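Local coordinates for CRISPR-associated protein, Cse1 family (Acidimicrobium ferrooxidans, PDB 4H3T) that probably serves as the large subunit of a type I-E CRISPR Cascade complex, helping it recognise invading DNA, at residues D382-V390 against R468-N476. The protein carries 1 engineered substitution. Sequence-based numbering, arbitrary orientation. Where two conformers were deposited one is given.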
loop_
_atom_site.group_PDB
_atom_site.type_symbol
_atom_site.label_atom_id
_atom_site.label_comp_id
_atom_site.label_asym_id
_atom_site.label_seq_id
_atom_site.Cartn_x
_atom_site.Cartn_y
_atom_site.Cartn_z
ATOM N N ASP A 382 0.839 -2.104 5.570
ATOM C CA ASP A 382 0.903 -1.523 6.923
ATOM C C ASP A 382 0.025 -0.345 7.036
ATOM O O ASP A 382 -0.460 0.159 6.026
ATOM C CB ASP A 382 2.373 -1.116 7.244
ATOM C CG ASP A 382 2.837 -1.242 8.713
ATOM O OD1 ASP A 382 1.962 -1.186 9.643
ATOM O OD2 ASP A 382 4.080 -1.435 8.940
ATOM N N ARG A 383 -0.185 0.056 8.279
ATOM C CA ARG A 383 -0.967 1.170 8.705
ATOM C C ARG A 383 -0.156 1.980 9.704
ATOM O O ARG A 383 0.497 1.398 10.582
ATOM C CB ARG A 383 -2.274 0.650 9.327
ATOM C CG ARG A 383 -2.885 -0.475 8.499
ATOM C CD ARG A 383 -4.299 -0.831 8.905
ATOM N NE ARG A 383 -5.263 -0.071 8.135
ATOM C CZ ARG A 383 -5.958 -0.501 7.086
ATOM N NH1 ARG A 383 -6.811 0.308 6.481
ATOM N NH2 ARG A 383 -5.819 -1.755 6.646
ATOM N N LEU A 384 -0.110 3.308 9.508
ATOM C CA LEU A 384 0.605 4.173 10.402
ATOM C C LEU A 384 -0.290 5.334 10.816
ATOM O O LEU A 384 -0.653 6.145 9.978
ATOM C CB LEU A 384 1.888 4.668 9.722
ATOM C CG LEU A 384 2.833 5.493 10.622
ATOM C CD1 LEU A 384 3.374 4.670 11.844
ATOM C CD2 LEU A 384 3.958 6.083 9.822
ATOM N N ASP A 385 -0.566 5.465 12.107
ATOM C CA ASP A 385 -1.309 6.617 12.655
ATOM C C ASP A 385 -0.418 7.878 12.635
ATOM O O ASP A 385 0.648 7.938 13.287
ATOM C CB ASP A 385 -1.834 6.310 14.069
ATOM C CG ASP A 385 -3.026 5.329 14.118
ATOM O OD1 ASP A 385 -3.835 5.317 13.159
ATOM O OD2 ASP A 385 -3.206 4.650 15.166
ATOM N N THR A 386 -0.770 8.809 11.752
ATOM C CA THR A 386 0.041 9.957 11.440
ATOM C C THR A 386 -0.685 11.321 11.683
ATOM O O THR A 386 -1.699 11.625 11.012
ATOM C CB THR A 386 0.539 9.869 9.956
ATOM O OG1 THR A 386 1.169 8.587 9.736
ATOM C CG2 THR A 386 1.584 10.949 9.646
ATOM N N PRO A 387 -0.069 12.186 12.515
ATOM C CA PRO A 387 -0.621 13.531 12.716
ATOM C C PRO A 387 -0.535 14.371 11.478
ATOM O O PRO A 387 0.485 14.315 10.735
ATOM C CB PRO A 387 0.313 14.147 13.780
ATOM C CG PRO A 387 0.981 13.034 14.398
ATOM C CD PRO A 387 1.105 11.971 13.393
ATOM N N LEU A 388 -1.575 15.174 11.243
ATOM C CA LEU A 388 -1.509 16.113 10.136
ATOM C C LEU A 388 -0.363 17.097 10.374
ATOM O O LEU A 388 0.258 17.551 9.425
ATOM C CB LEU A 388 -2.839 16.875 9.939
ATOM C CG LEU A 388 -3.748 16.247 8.935
ATOM C CD1 LEU A 388 -4.104 14.853 9.353
ATOM C CD2 LEU A 388 -4.999 17.134 8.684
ATOM N N ALA A 389 -0.015 17.329 11.624
ATOM C CA ALA A 389 1.157 18.189 11.961
ATOM C C ALA A 389 2.464 17.689 11.319
ATOM O O ALA A 389 3.270 18.510 10.916
ATOM C CB ALA A 389 1.332 18.243 13.464
ATOM N N VAL A 390 2.645 16.374 11.160
ATOM C CA VAL A 390 3.857 15.779 10.586
ATOM C C VAL A 390 3.872 15.948 9.052
ATOM O O VAL A 390 4.945 16.010 8.430
ATOM C CB VAL A 390 3.977 14.318 11.059
ATOM C CG1 VAL A 390 5.012 13.522 10.261
ATOM C CG2 VAL A 390 4.280 14.274 12.556
ATOM N N ARG A 468 5.200 4.351 17.544
ATOM C CA ARG A 468 3.842 4.686 17.092
ATOM C C ARG A 468 3.117 5.635 18.085
ATOM O O ARG A 468 2.403 6.571 17.656
ATOM C CB ARG A 468 3.047 3.406 16.873
ATOM C CG ARG A 468 3.555 2.567 15.651
ATOM C CD ARG A 468 2.879 1.210 15.647
ATOM N NE ARG A 468 3.356 0.418 14.520
ATOM C CZ ARG A 468 2.911 0.479 13.273
ATOM N NH1 ARG A 468 1.896 1.270 12.961
ATOM N NH2 ARG A 468 3.479 -0.251 12.325
ATOM N N HIS A 469 3.279 5.377 19.386
ATOM C CA HIS A 469 2.763 6.211 20.492
ATOM C C HIS A 469 3.425 7.582 20.457
ATOM O O HIS A 469 2.764 8.584 20.644
ATOM C CB HIS A 469 3.012 5.552 21.870
ATOM C CG HIS A 469 2.379 6.278 23.024
ATOM N ND1 HIS A 469 3.149 6.792 24.090
ATOM C CD2 HIS A 469 1.062 6.489 23.306
ATOM C CE1 HIS A 469 2.286 7.347 24.935
ATOM N NE2 HIS A 469 1.017 7.189 24.520
ATOM N N PHE A 470 4.735 7.626 20.260
ATOM C CA PHE A 470 5.471 8.881 20.161
ATOM C C PHE A 470 4.966 9.711 18.958
ATOM O O PHE A 470 4.668 10.892 19.098
ATOM C CB PHE A 470 7.010 8.574 20.031
ATOM C CG PHE A 470 7.839 9.595 19.293
ATOM C CD1 PHE A 470 8.369 10.695 19.952
ATOM C CD2 PHE A 470 8.051 9.480 17.919
ATOM C CE1 PHE A 470 9.052 11.691 19.237
ATOM C CE2 PHE A 470 8.711 10.462 17.214
ATOM C CZ PHE A 470 9.232 11.557 17.870
ATOM N N LEU A 471 4.830 9.066 17.783
ATOM C CA LEU A 471 4.398 9.749 16.581
ATOM C C LEU A 471 2.967 10.315 16.737
ATOM O O LEU A 471 2.727 11.500 16.443
ATOM C CB LEU A 471 4.474 8.783 15.373
ATOM C CG LEU A 471 3.956 9.340 14.024
ATOM C CD1 LEU A 471 4.826 10.481 13.565
ATOM C CD2 LEU A 471 3.982 8.340 12.922
ATOM N N THR A 472 2.038 9.499 17.280
ATOM C CA THR A 472 0.648 9.955 17.547
ATOM C C THR A 472 0.646 11.161 18.486
ATOM O O THR A 472 -0.130 12.102 18.266
ATOM C CB THR A 472 -0.231 8.783 18.101
ATOM O OG1 THR A 472 -0.383 7.842 17.020
ATOM C CG2 THR A 472 -1.589 9.233 18.542
ATOM N N GLY A 473 1.516 11.147 19.491
ATOM C CA GLY A 473 1.585 12.245 20.494
ATOM C C GLY A 473 2.026 13.590 19.934
ATOM O O GLY A 473 1.691 14.629 20.503
ATOM N N LEU A 474 2.635 13.610 18.732
ATOM C CA LEU A 474 3.101 14.868 18.131
ATOM C C LEU A 474 1.931 15.729 17.639
ATOM O O LEU A 474 2.096 16.923 17.498
ATOM C CB LEU A 474 4.079 14.646 16.988
ATOM C CG LEU A 474 5.331 13.900 17.303
ATOM C CD1 LEU A 474 6.227 13.813 16.062
ATOM C CD2 LEU A 474 6.105 14.522 18.456
ATOM N N ALA A 475 0.749 15.166 17.526
ATOM C CA ALA A 475 -0.445 15.897 17.123
ATOM C C ALA A 475 -0.824 17.054 18.064
ATOM O O ALA A 475 -1.439 18.035 17.614
ATOM C CB ALA A 475 -1.624 14.950 17.060
ATOM N N ASN A 476 -0.572 16.916 19.372
ATOM C CA ASN A 476 -1.038 17.932 20.319
ATOM C C ASN A 476 0.073 18.615 21.119
ATOM O O ASN A 476 -0.178 19.045 22.243
ATOM C CB ASN A 476 -1.972 17.257 21.313
ATOM C CG ASN A 476 -3.131 16.543 20.715
ATOM O OD1 ASN A 476 -3.352 15.375 21.030
ATOM N ND2 ASN A 476 -3.915 17.227 19.890
HETATM O O HOH W 1 1.632 6.038 14.960
HETATM O O HOH W 2 0.634 3.701 14.186
#
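Leu471 is the main bump of this contact, and the hollow that takes it is built by Leu384, the carbonyl of Asp385, Pro387 and Val390. Its CG stands anti to the backbone N (chi1 176°), which sends the two methyls forward in a fork. One prong, CD2, packs against Asp385 O, 3.4 Å away, and against Leu384 CD2 at 3.8 Å, the two leucine side chains crossing at about a right angle. The other prong, CD1, meets Val390 CG2 at 4.0 Å, and that same valine methyl also touches CD1 of Leu474.

Pro387 answers with a bump of its own. Its ring pushes into a dip lined by Leu471 O and Ala475, with CG 3.1 Å from Leu471 O, CD against Leu471 CG, and CB beside the methyl of Ala475. Behind Leu471 and Leu474, helix 397-415 closes the apolar side through Val401 and Ala402.

Toward the other end the surfaces part, and polar groups span the gap. Arg468, extended from CG to NE, runs along the strand until the edge of its guanidinium faces it: NH1 gives a nearly straight bond to Arg383 O (2.8 Å, 163°), lying in the carbonyl plane, while NH2 makes a longer salt bridge to Asp382 OD1 (3.2 Å), on the syn side but tilted out of both planes. Asp464 holds NE. Two waters fill the space between, one joining Asp385 O to Arg468 O, the other Asp385 N to Arg468 NH1.

Edge strand 375-387, with its other edge paired to strand 359-370, is thus fastened to the C-terminal helices by apolar packing at one end and by a salt bridge, a hydrogen bond and water bridges at the other. The guanidinium, gripped on all three nitrogens, is probably fixed in rotation. Arg383 N is a second donor to Asp382 OD1 (2.8 Å), and with the positive charge of Arg468 it should ease the close approach of that oxygen to Arg383 O.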